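PDB 5I0F: glycoside hydrolase family 31 from Trueperella pyogenes, which breaks down cycloalternan, a cyclic glucose oligosaccharide, by glycosidic bond cleavage through a covalent glycosyl-enzyme intermediate. Local coordinates for residues W304-L309 with D364-D369; M290-F295 with A631-L636. All blocks are in the same frame, centred on the assembly; numbering follows the deposited sequence.

How the contacts relate
Both contacts lie in the eight-stranded parallel (βα)8 barrel of the family 31 enzyme. Following the chain from the N terminus, 290-295 comes first, leading into the first barrel strand, 297-300. Soon after that strand, 304-309 opens helix 307-320; contact 1 then closes a loop of some 55 residues when 364-369, beyond the second strand, 326-329, returns to it just before helix 370-379. The chain completes the remaining six strands before 631-636, on the long helix 617-646, packs against 290-295 in contact 2. Contact 1 is thus nested within the much longer loop of contact 2. Their centres are about 30 Å apart, and they do not touch.

Contact 1. Residues W304-L309 with D364-D369; sequences WNTQSL and DGAWPD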
ATOM      1  N   TRP A 304       8.327  -8.348  20.192  1.00 18.73           N
ATOM      2  CA  TRP A 304       8.115  -7.782  21.528  1.00 18.50           C
ATOM      3  C   TRP A 304       6.668  -8.089  21.899  1.00 18.13           C
ATOM      4  O   TRP A 304       5.782  -7.257  21.697  1.00 17.66           O
ATOM      5  CB  TRP A 304       8.354  -6.289  21.535  1.00 18.30           C
ATOM      6  CG  TRP A 304       9.720  -5.903  21.087  1.00 18.79           C
ATOM      7  CD1 TRP A 304      10.839  -6.693  21.023  1.00 19.62           C
ATOM      8  CD2 TRP A 304      10.124  -4.607  20.699  1.00 18.89           C
ATOM      9  NE1 TRP A 304      11.905  -5.967  20.570  1.00 19.72           N
ATOM     10  CE2 TRP A 304      11.492  -4.680  20.348  1.00 19.12           C
ATOM     11  CE3 TRP A 304       9.460  -3.381  20.590  1.00 18.48           C
ATOM     12  CZ2 TRP A 304      12.213  -3.568  19.926  1.00 18.89           C
ATOM     13  CZ3 TRP A 304      10.198  -2.263  20.155  1.00 18.45           C
ATOM     14  CH2 TRP A 304      11.547  -2.378  19.827  1.00 18.45           C
ATOM     15  N   ASN A 305       6.445  -9.292  22.413  1.00 18.25           N
ATOM     16  CA  ASN A 305       5.088  -9.804  22.605  1.00 18.07           C
ATOM     17  C   ASN A 305       4.701 -10.010  24.070  1.00 18.02           C
ATOM     18  O   ASN A 305       3.752 -10.735  24.370  1.00 18.02           O
ATOM     19  CB  ASN A 305       4.833 -11.046  21.764  1.00 18.30           C
ATOM     20  CG  ASN A 305       5.525 -12.288  22.292  1.00 19.24           C
ATOM     21  OD1 ASN A 305       6.577 -12.221  22.938  1.00 19.91           O
ATOM     22  ND2 ASN A 305       4.936 -13.440  22.005  1.00 19.27           N
ATOM     23  N   THR A 306       5.433  -9.358  24.963  1.00 17.74           N
ATOM     24  CA  THR A 306       5.117  -9.355  26.382  1.00 18.20           C
ATOM     25  C   THR A 306       5.466  -7.991  26.900  1.00 18.34           C
ATOM     26  O   THR A 306       6.286  -7.266  26.297  1.00 17.80           O
ATOM     27  CB  THR A 306       5.911 -10.409  27.222  1.00 18.83           C
ATOM     28  OG1 THR A 306       7.301 -10.077  27.259  1.00 18.95           O
ATOM     29  CG2 THR A 306       5.751 -11.801  26.685  1.00 18.91           C
ATOM     30  N   GLN A 307       4.871  -7.655  28.034  1.00 18.59           N
ATOM     31  CA  GLN A 307       5.146  -6.383  28.699  1.00 19.47           C
ATOM     32  C   GLN A 307       6.616  -6.301  29.088  1.00 19.89           C
ATOM     33  O   GLN A 307       7.263  -5.240  28.958  1.00 19.85           O
ATOM     34  CB  GLN A 307       4.221  -6.241  29.919  1.00 19.92           C
ATOM     35  CG  GLN A 307       4.169  -4.847  30.529  1.00 20.66           C
ATOM     36  CD  GLN A 307       3.035  -4.694  31.540  1.00 21.24           C
ATOM     37  OE1 GLN A 307       1.960  -5.327  31.408  1.00 20.72           O
ATOM     38  NE2 GLN A 307       3.250  -3.834  32.539  1.00 21.21           N
ATOM     39  N   SER A 308       7.151  -7.430  29.552  1.00 20.58           N
ATOM     40  CA  SER A 308       8.566  -7.531  29.864  1.00 21.88           C
ATOM     41  C   SER A 308       9.464  -7.229  28.667  1.00 21.22           C
ATOM     42  O   SER A 308      10.445  -6.486  28.795  1.00 20.80           O
ATOM     43  CB  SER A 308       8.891  -8.933  30.402  1.00 23.15           C
ATOM     44  OG  SER A 308      10.230  -8.991  30.817  1.00 25.92           O
ATOM     45  N   LEU A 309       9.146  -7.800  27.507  1.00 20.87           N
ATOM     46  CA  LEU A 309       9.976  -7.554  26.314  1.00 20.97           C
ATOM     47  C   LEU A 309       9.929  -6.095  25.842  1.00 20.67           C
ATOM     48  O   LEU A 309      10.948  -5.551  25.428  1.00 20.79           O
ATOM     49  CB  LEU A 309       9.615  -8.505  25.185  1.00 21.42           C
ATOM     50  CG  LEU A 309      10.039  -9.947  25.441  1.00 22.27           C
ATOM     51  CD1 LEU A 309       9.253 -10.904  24.547  1.00 22.97           C
ATOM     52  CD2 LEU A 309      11.545 -10.121  25.256  1.00 23.57           C
ATOM     53  N   ASP A 364       1.213 -13.500  36.351  1.00 33.04           N
ATOM     54  CA  ASP A 364       2.127 -14.332  35.552  1.00 34.73           C
ATOM     55  C   ASP A 364       1.851 -14.368  34.025  1.00 33.08           C
ATOM     56  O   ASP A 364       2.490 -15.131  33.302  1.00 33.49           O
ATOM     57  CB  ASP A 364       2.216 -15.765  36.132  1.00 38.80           C
ATOM     58  CG  ASP A 364       0.893 -16.530  36.069  1.00 42.27           C
ATOM     59  OD1 ASP A 364      -0.175 -15.918  35.826  1.00 44.29           O
ATOM     60  OD2 ASP A 364       0.919 -17.763  36.294  1.00 47.89           O
ATOM     61  N   GLY A 365       0.917 -13.546  33.537  1.00 30.09           N
ATOM     62  CA  GLY A 365       0.588 -13.490  32.118  1.00 28.28           C
ATOM     63  C   GLY A 365       1.512 -12.584  31.323  1.00 25.93           C
ATOM     64  O   GLY A 365       2.421 -11.964  31.867  1.00 25.47           O
ATOM     65  N   ALA A 366       1.282 -12.516  30.020  1.00 24.09           N
ATOM     66  CA  ALA A 366       2.157 -11.770  29.135  1.00 23.06           C
ATOM     67  C   ALA A 366       2.075 -10.264  29.390  1.00 22.12           C
ATOM     68  O   ALA A 366       3.083  -9.565  29.215  1.00 21.60           O
ATOM     69  CB  ALA A 366       1.826 -12.077  27.686  1.00 22.96           C
ATOM     70  N   TRP A 367       0.893  -9.784  29.802  1.00 21.08           N
ATOM     71  CA  TRP A 367       0.650  -8.359  30.085  1.00 21.05           C
ATOM     72  C   TRP A 367      -0.018  -8.199  31.475  1.00 21.71           C
ATOM     73  O   TRP A 367      -1.232  -8.091  31.565  1.00 21.22           O
ATOM     74  CB  TRP A 367      -0.222  -7.718  28.974  1.00 20.69           C
ATOM     75  CG  TRP A 367       0.334  -7.986  27.595  1.00 20.11           C
ATOM     76  CD1 TRP A 367       0.025  -9.029  26.799  1.00 20.13           C
ATOM     77  CD2 TRP A 367       1.311  -7.218  26.900  1.00 19.36           C
ATOM     78  NE1 TRP A 367       0.752  -8.972  25.645  1.00 20.12           N
ATOM     79  CE2 TRP A 367       1.543  -7.857  25.672  1.00 19.35           C
ATOM     80  CE3 TRP A 367       2.010  -6.034  27.185  1.00 19.07           C
ATOM     81  CZ2 TRP A 367       2.467  -7.387  24.742  1.00 18.56           C
ATOM     82  CZ3 TRP A 367       2.901  -5.545  26.242  1.00 18.70           C
ATOM     83  CH2 TRP A 367       3.135  -6.227  25.043  1.00 18.55           C
ATOM     84  N   PRO A 368       0.789  -8.177  32.561  1.00 22.56           N
ATOM     85  CA  PRO A 368       0.211  -8.100  33.903  1.00 23.36           C
ATOM     86  C   PRO A 368      -0.442  -6.770  34.244  1.00 23.56           C
ATOM     87  O   PRO A 368      -1.275  -6.737  35.133  1.00 23.80           O
ATOM     88  CB  PRO A 368       1.407  -8.404  34.836  1.00 24.03           C
ATOM     89  CG  PRO A 368       2.597  -8.104  34.023  1.00 23.59           C
ATOM     90  CD  PRO A 368       2.243  -8.426  32.612  1.00 22.80           C
ATOM     91  N   ASP A 369      -0.092  -5.692  33.551  1.00 23.27           N
ATOM     92  CA  ASP A 369      -0.720  -4.383  33.818  1.00 23.61           C
ATOM     93  C   ASP A 369      -0.502  -3.465  32.606  1.00 22.58           C
ATOM     94  O   ASP A 369       0.353  -2.581  32.626  1.00 22.11           O
ATOM     95  CB  ASP A 369      -0.108  -3.816  35.119  1.00 24.76           C
ATOM     96  CG  ASP A 369      -0.829  -2.582  35.652  1.00 25.64           C
ATOM     97  OD1 ASP A 369      -1.721  -2.017  34.992  1.00 25.82           O
ATOM     98  OD2 ASP A 369      -0.443  -2.144  36.755  1.00 26.94           O
TER
HETATM   99  O   HOH W   1       1.187 -10.860  23.383  1.00 19.20           O
HETATM  100  O   HOH W   2       5.460  -9.610  30.661  1.00 21.68           O
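Gln307 meets 364-369 with both its backbone and its side-chain amide. Gln307 N gives a nearly straight hydrogen bond to Ala366 O (2.9 Å). The side chain, with CG anti to the backbone N (chi1 -167°) and extended beyond, carries its amide past Pro368 to Asp369. There Gln307 OE1 accepts from Asp369 N on an in-plane lone pair (3.0 Å), while NE2 adds a weak bond to Asp369 O.

Two waters add bridges, one between backbones, the other from a carbonyl to the indole N-H. The first donates to Ala366 O and accepts from Ser308 N, giving that carbonyl a second partner; the other joins Asn305 O to Trp367 NE1, lying at the indole edge.

Packing centres on Trp367, one face of whose ring is covered by the backbone at 306-307. Thr306 C and Gln307 N of this peptide sit near the rim, with Gln307 N 3.4 Å from Trp367 CE3. Apolar contact comes from Gln307 CB, 3.5 Å from Trp367 CE3, and from Thr306 CG2, which approaches Ala366 CB at 4.1 Å.

Thr306 N-caps helix 307-320 through OG1, which accepts from Leu309 N at 2.9 Å, and Asp369 N-caps helix 370-379 through OD1 to Gly372 N. The contact therefore joins two helix starts; Trp367 also packs on Val310 of the first helix, Met373 of the second and Ile329 of strand 326-329.

Contact 2. Residues M290-F295 with A631-L636; sequences MPEWIF and ALRPYL
Phe295 and Leu636 form the close-packed apolar side of this contact. Leu636 CB rests over one face of the Phe295 ring, 4.0 Å from its centroid and near the ring normal, a CH-pi contact. Leu636 CD1 comes within 3.9 Å of Phe295 CB, and the leucine thereby meets the stem as well as the ring. Ile294 CG1 lies over the centre of the opposite face, and the ring is sandwiched between its own chain neighbour and the helix. Val637 and Thr640 extend the helical surface against Phe295.

On the other side the contact is polar and more open. Glu292 lies exposed, and Arg633 reaches across to it from the helix. Arg633 NH1 makes a short salt-bridging hydrogen bond to Glu292 OE1 (2.6 Å). The carboxylate is met on its syn side, and its plane lies only 14° from that of the guanidinium. A bend in the arginine at chi3 (-38°) helps turn the group toward the glutamate, while its NH2 pairs with Glu630 one turn back along the helix. Glu292 and Glu630 thus probably share in balancing its positive charge.

Between the apolar and charged parts, a water accepts from Arg633 NE at 3.0 Å and donates to Phe295 O at 2.8 Å. The same carbonyl also receives Arg629 NE, so direct and water-mediated bonds both tie it to helix 617-646. Here the 3-10 turn 292-295, before the first strand of the TIM barrel, 297-300, packs on the outside of the barrel against the long helix 617-646, which comes after the eighth strand, 587-590, and the short helix 606-613.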
ATOM      1  N   MET A 290      -0.539  17.443  13.078  1.00 24.80           N
ATOM      2  CA  MET A 290      -0.053  16.319  13.897  1.00 24.48           C
ATOM      3  C   MET A 290       0.721  16.825  15.100  1.00 23.89           C
ATOM      4  O   MET A 290       1.258  17.917  15.068  1.00 24.06           O
ATOM      5  CB  MET A 290       0.823  15.383  13.057  1.00 24.34           C
ATOM      6  CG  MET A 290       0.053  14.517  12.079  1.00 24.75           C
ATOM      7  SD  MET A 290      -0.894  13.238  12.946  1.00 25.21           S
ATOM      8  CE  MET A 290      -2.151  12.845  11.766  1.00 25.50           C
ATOM      9  N   PRO A 291       0.774  16.018  16.181  1.00 23.54           N
ATOM     10  CA  PRO A 291       1.538  16.413  17.359  1.00 23.53           C
ATOM     11  C   PRO A 291       3.042  16.250  17.129  1.00 23.70           C
ATOM     12  O   PRO A 291       3.447  15.387  16.334  1.00 23.70           O
ATOM     13  CB  PRO A 291       1.040  15.452  18.422  1.00 23.19           C
ATOM     14  CG  PRO A 291       0.645  14.224  17.678  1.00 22.56           C
ATOM     15  CD  PRO A 291       0.232  14.649  16.300  1.00 22.44           C
ATOM     16  N   GLU A 292       3.847  17.046  17.820  1.00 24.53           N
ATOM     17  CA  GLU A 292       5.316  17.038  17.606  1.00 25.70           C
ATOM     18  C   GLU A 292       5.992  15.695  17.899  1.00 23.60           C
ATOM     19  O   GLU A 292       7.038  15.384  17.320  1.00 22.45           O
ATOM     20  CB  GLU A 292       6.025  18.156  18.385  1.00 28.78           C
ATOM     21  CG  GLU A 292       5.849  18.162  19.909  1.00 32.33           C
ATOM     22  CD  GLU A 292       6.674  17.112  20.657  1.00 35.98           C
ATOM     23  OE1 GLU A 292       7.860  16.905  20.272  1.00 41.05           O
ATOM     24  OE2 GLU A 292       6.157  16.507  21.655  1.00 38.63           O
ATOM     25  N   TRP A 293       5.403  14.898  18.791  1.00 22.30           N
ATOM     26  CA  TRP A 293       6.016  13.608  19.161  1.00 21.53           C
ATOM     27  C   TRP A 293       6.103  12.595  18.018  1.00 20.83           C
ATOM     28  O   TRP A 293       6.884  11.647  18.130  1.00 20.89           O
ATOM     29  CB  TRP A 293       5.358  12.967  20.402  1.00 21.74           C
ATOM     30  CG  TRP A 293       3.829  12.764  20.372  1.00 21.57           C
ATOM     31  CD1 TRP A 293       2.894  13.580  20.956  1.00 22.05           C
ATOM     32  CD2 TRP A 293       3.098  11.676  19.790  1.00 21.17           C
ATOM     33  NE1 TRP A 293       1.632  13.067  20.763  1.00 22.02           N
ATOM     34  CE2 TRP A 293       1.724  11.914  20.036  1.00 21.44           C
ATOM     35  CE3 TRP A 293       3.465  10.521  19.088  1.00 20.57           C
ATOM     36  CZ2 TRP A 293       0.726  11.038  19.619  1.00 21.44           C
ATOM     37  CZ3 TRP A 293       2.453   9.641  18.667  1.00 20.67           C
ATOM     38  CH2 TRP A 293       1.102   9.916  18.930  1.00 20.55           C
ATOM     39  N   ILE A 294       5.361  12.786  16.920  1.00 19.54           N
ATOM     40  CA  ILE A 294       5.536  11.902  15.761  1.00 19.05           C
ATOM     41  C   ILE A 294       6.934  11.991  15.130  1.00 18.65           C
ATOM     42  O   ILE A 294       7.336  11.079  14.416  1.00 17.96           O
ATOM     43  CB  ILE A 294       4.444  12.038  14.672  1.00 19.28           C
ATOM     44  CG1 ILE A 294       4.486  13.388  13.966  1.00 19.84           C
ATOM     45  CG2 ILE A 294       3.059  11.751  15.261  1.00 19.44           C
ATOM     46  CD1 ILE A 294       3.864  13.392  12.596  1.00 19.60           C
ATOM     47  N   PHE A 295       7.687  13.056  15.437  1.00 18.67           N
ATOM     48  CA  PHE A 295       8.980  13.299  14.814  1.00 18.83           C
ATOM     49  C   PHE A 295      10.191  12.749  15.542  1.00 19.20           C
ATOM     50  O   PHE A 295      11.319  12.889  15.043  1.00 19.37           O
ATOM     51  CB  PHE A 295       9.153  14.794  14.556  1.00 19.80           C
ATOM     52  CG  PHE A 295       8.194  15.330  13.541  1.00 20.25           C
ATOM     53  CD1 PHE A 295       8.211  14.852  12.243  1.00 20.19           C
ATOM     54  CD2 PHE A 295       7.308  16.325  13.866  1.00 21.24           C
ATOM     55  CE1 PHE A 295       7.328  15.348  11.296  1.00 20.98           C
ATOM     56  CE2 PHE A 295       6.418  16.833  12.921  1.00 21.67           C
ATOM     57  CZ  PHE A 295       6.425  16.335  11.644  1.00 21.32           C
ATOM     58  N   ALA A 631      17.681  17.381  17.456  1.00 23.11           N
ATOM     59  CA  ALA A 631      17.976  18.754  17.020  1.00 23.84           C
ATOM     60  C   ALA A 631      17.139  19.215  15.817  1.00 24.23           C
ATOM     61  O   ALA A 631      16.883  20.416  15.671  1.00 24.20           O
ATOM     62  CB  ALA A 631      19.460  18.903  16.690  1.00 24.32           C
ATOM     63  N   LEU A 632      16.739  18.271  14.955  1.00 23.73           N
ATOM     64  CA  LEU A 632      15.868  18.569  13.824  1.00 24.48           C
ATOM     65  C   LEU A 632      14.418  18.778  14.193  1.00 24.60           C
ATOM     66  O   LEU A 632      13.665  19.266  13.364  1.00 24.40           O
ATOM     67  CB  LEU A 632      15.899  17.445  12.785  1.00 24.96           C
ATOM     68  CG  LEU A 632      17.091  17.340  11.874  1.00 26.04           C
ATOM     69  CD1 LEU A 632      16.979  16.003  11.121  1.00 26.36           C
ATOM     70  CD2 LEU A 632      17.158  18.514  10.902  1.00 26.64           C
ATOM     71  N   ARG A 633      13.993  18.423  15.401  1.00 24.94           N
ATOM     72  CA  ARG A 633      12.556  18.472  15.709  1.00 26.11           C
ATOM     73  C   ARG A 633      11.899  19.834  15.428  1.00 25.38           C
ATOM     74  O   ARG A 633      10.854  19.857  14.790  1.00 24.94           O
ATOM     75  CB  ARG A 633      12.213  18.042  17.138  1.00 27.81           C
ATOM     76  CG  ARG A 633      10.706  17.796  17.238  1.00 30.35           C
ATOM     77  CD  ARG A 633      10.223  16.882  18.336  1.00 31.93           C
ATOM     78  NE  ARG A 633      11.055  15.709  18.639  1.00 32.90           N
ATOM     79  CZ  ARG A 633      10.679  14.770  19.508  1.00 34.41           C
ATOM     80  NH1 ARG A 633       9.487  14.848  20.100  1.00 35.04           N
ATOM     81  NH2 ARG A 633      11.485  13.743  19.791  1.00 34.07           N
ATOM     82  N   PRO A 634      12.500  20.949  15.906  1.00 24.95           N
ATOM     83  CA  PRO A 634      11.877  22.257  15.643  1.00 24.83           C
ATOM     84  C   PRO A 634      11.764  22.561  14.148  1.00 23.92           C
ATOM     85  O   PRO A 634      10.784  23.149  13.727  1.00 24.27           O
ATOM     86  CB  PRO A 634      12.793  23.273  16.322  1.00 25.87           C
ATOM     87  CG  PRO A 634      13.824  22.487  17.066  1.00 26.15           C
ATOM     88  CD  PRO A 634      13.696  21.045  16.767  1.00 25.44           C
ATOM     89  N   TYR A 635      12.756  22.155  13.365  1.00 22.88           N
ATOM     90  CA  TYR A 635      12.722  22.300  11.909  1.00 22.42           C
ATOM     91  C   TYR A 635      11.587  21.463  11.276  1.00 22.00           C
ATOM     92  O   TYR A 635      10.856  21.958  10.417  1.00 21.88           O
ATOM     93  CB  TYR A 635      14.075  21.894  11.303  1.00 22.30           C
ATOM     94  CG  TYR A 635      14.144  22.073   9.801  1.00 22.12           C
ATOM     95  CD1 TYR A 635      14.290  23.349   9.226  1.00 22.68           C
ATOM     96  CD2 TYR A 635      14.053  20.972   8.943  1.00 21.45           C
ATOM     97  CE1 TYR A 635      14.343  23.516   7.846  1.00 22.45           C
ATOM     98  CE2 TYR A 635      14.115  21.133   7.567  1.00 21.31           C
ATOM     99  CZ  TYR A 635      14.247  22.398   7.020  1.00 21.86           C
ATOM    100  OH  TYR A 635      14.280  22.514   5.652  1.00 21.80           O
ATOM    101  N   LEU A 636      11.474  20.206  11.682  1.00 21.54           N
ATOM    102  CA  LEU A 636      10.426  19.327  11.164  1.00 21.33           C
ATOM    103  C   LEU A 636       9.033  19.884  11.500  1.00 21.61           C
ATOM    104  O   LEU A 636       8.141  19.897  10.646  1.00 21.02           O
ATOM    105  CB  LEU A 636      10.565  17.913  11.725  1.00 21.19           C
ATOM    106  CG  LEU A 636      11.763  17.092  11.256  1.00 21.59           C
ATOM    107  CD1 LEU A 636      11.987  15.864  12.123  1.00 21.37           C
ATOM    108  CD2 LEU A 636      11.574  16.666   9.809  1.00 21.99           C
TER
HETATM  109  O   HOH W   3      12.676  15.087  16.174  1.00 30.81           O